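Local coordinates for mitogen-activated protein kinase, putative (Map kinase-like protein) (Leishmania major, PDB 3PG1), which probably transfers phosphate from ATP to serine and threonine residues of other proteins, as a parasite member of the MAP kinase family, at residues V49-V54 against Y110-L115. Residues are numbered along the deposited sequence; the frame is centred on the assembly and turned at random.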
# COMPACT_ATOMS: atom_id res chain seq x y z
N VAL A 49 15.28 -2.76 12.51
CA VAL A 49 13.95 -2.18 12.70
C VAL A 49 13.90 -0.71 12.32
O VAL A 49 14.93 -0.02 12.33
CB VAL A 49 13.35 -2.41 14.13
CG1 VAL A 49 13.03 -3.89 14.38
CG2 VAL A 49 14.25 -1.85 15.23
N ALA A 50 12.70 -0.24 11.97
CA ALA A 50 12.41 1.14 11.67
C ALA A 50 11.62 1.62 12.90
O ALA A 50 10.61 1.01 13.27
CB ALA A 50 11.56 1.25 10.40
N ILE A 51 12.12 2.65 13.57
CA ILE A 51 11.45 3.17 14.77
C ILE A 51 10.88 4.56 14.51
O ILE A 51 11.63 5.54 14.40
CB ILE A 51 12.30 3.08 16.06
CG1 ILE A 51 12.81 1.62 16.30
CG2 ILE A 51 11.50 3.60 17.26
CD1 ILE A 51 14.14 1.51 17.07
N LYS A 52 9.54 4.62 14.43
CA LYS A 52 8.79 5.85 14.22
C LYS A 52 8.37 6.44 15.56
O LYS A 52 7.84 5.72 16.41
CB LYS A 52 7.56 5.61 13.31
CG LYS A 52 6.87 6.89 12.84
CD LYS A 52 5.68 6.57 11.96
CE LYS A 52 4.74 7.74 11.79
NZ LYS A 52 3.53 7.36 10.99
N ARG A 53 8.63 7.74 15.74
CA ARG A 53 8.32 8.50 16.94
C ARG A 53 7.29 9.58 16.57
O ARG A 53 7.60 10.48 15.79
CB ARG A 53 9.62 9.13 17.50
CG ARG A 53 9.49 9.90 18.81
CD ARG A 53 10.73 10.74 18.99
NE ARG A 53 10.70 11.59 20.19
CZ ARG A 53 10.46 12.90 20.17
NH1 ARG A 53 10.19 13.52 19.03
NH2 ARG A 53 10.48 13.60 21.30
N VAL A 54 6.07 9.46 17.12
CA VAL A 54 4.95 10.37 16.89
C VAL A 54 4.84 11.26 18.15
O VAL A 54 4.53 10.76 19.24
CB VAL A 54 3.63 9.60 16.62
CG1 VAL A 54 2.44 10.55 16.46
CG2 VAL A 54 3.75 8.67 15.40
N TYR A 110 5.30 5.39 19.83
CA TYR A 110 6.42 4.75 19.16
C TYR A 110 5.93 3.55 18.41
O TYR A 110 5.15 2.73 18.93
CB TYR A 110 7.52 4.36 20.16
CG TYR A 110 7.96 5.51 21.04
CD1 TYR A 110 9.07 6.28 20.72
CD2 TYR A 110 7.26 5.83 22.20
CE1 TYR A 110 9.49 7.34 21.53
CE2 TYR A 110 7.64 6.91 23.00
CZ TYR A 110 8.76 7.65 22.67
OH TYR A 110 9.13 8.72 23.45
N LEU A 111 6.37 3.47 17.16
CA LEU A 111 5.98 2.43 16.24
C LEU A 111 7.18 1.75 15.67
O LEU A 111 8.06 2.38 15.09
CB LEU A 111 5.13 3.04 15.12
CG LEU A 111 3.84 3.65 15.61
CD1 LEU A 111 3.25 4.60 14.58
CD2 LEU A 111 2.87 2.56 16.06
N VAL A 112 7.22 0.44 15.86
CA VAL A 112 8.33 -0.37 15.41
C VAL A 112 7.86 -1.37 14.34
O VAL A 112 6.89 -2.13 14.55
CB VAL A 112 9.04 -1.07 16.59
CG1 VAL A 112 10.38 -1.65 16.16
CG2 VAL A 112 9.22 -0.12 17.78
N THR A 113 8.56 -1.35 13.20
CA THR A 113 8.31 -2.28 12.08
C THR A 113 9.67 -2.81 11.64
O THR A 113 10.68 -2.16 11.90
CB THR A 113 7.50 -1.61 10.95
OG1 THR A 113 8.16 -0.41 10.50
CG2 THR A 113 6.06 -1.29 11.36
N GLU A 114 9.71 -3.98 11.01
CA GLU A 114 10.94 -4.57 10.51
C GLU A 114 11.45 -3.69 9.37
O GLU A 114 10.67 -3.32 8.50
CB GLU A 114 10.70 -6.02 10.01
CG GLU A 114 12.00 -6.79 9.77
CD GLU A 114 11.89 -8.09 8.98
OE1 GLU A 114 12.88 -8.43 8.28
OE2 GLU A 114 10.84 -8.76 9.04
N LEU A 115 12.74 -3.33 9.38
CA LEU A 115 13.28 -2.53 8.29
C LEU A 115 13.62 -3.50 7.15
O LEU A 115 14.45 -4.40 7.33
CB LEU A 115 14.52 -1.76 8.76
CG LEU A 115 15.09 -0.70 7.80
CD1 LEU A 115 14.27 0.59 7.86
CD2 LEU A 115 16.52 -0.39 8.16
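Ala50 pairs with Thr113 and Lys52 with Leu111 across two antiparallel strands whose axes come within 4.6 Å at 160°, each pair closed by two backbone hydrogen bonds. The bond from Ala50 N to Thr113 O spans 2.8 Å and is almost straight, 175° at the hydrogen; its return, Thr113 N to Ala50 O, is longer at 3.1 Å. CA-H...O contacts add to these bonds: Val112 CA meets Ala50 O, and Tyr110 CA, one residue beyond the Lys52-Leu111 pair, meets Lys52 O.

Ala50, Lys52, Leu111 and Thr113 share one face. Lys52 and Leu111 run alongside each other, with CB 4.0 Å from CB, and the lysine chain then continues fully extended past Leu111 CD1 and away. Its ammonium has a long, weak ion pair with Glu79 of helix 70-85; by sequence these match the strand-3 lysine and helix-C glutamate that pair in active protein kinases. Leu115, just past the strand, lays CD1 3.8 Å from Ala50 CB. Ile51, Val112, Arg53 and Tyr110 share the other face. Val112 CG1 points anti to its backbone N (chi1 -167°), which brings it beside Ile51 CG1; Val49, near the start of its strand, meets it with CB at 3.7 Å. Arg53 lies alongside Tyr110; its aliphatic CG approaches the ring obliquely, 3.7 Å from CE1, and the extended chain carries the guanidinium past it. Both polar ends converge on Glu16, whose OE1 forms a salt bridge with Arg53 NE and a hydrogen bond with Tyr110 OH.

These are the third and fifth strands along the chain in the N-lobe sheet of the kinase fold, adjacent in the sheet and flanked by strands 36-42 and 96-100. Helix 7-19 covers the Ile51, Arg53 and Tyr110 face through Leu13, while helix 70-85 lies on the lysine side.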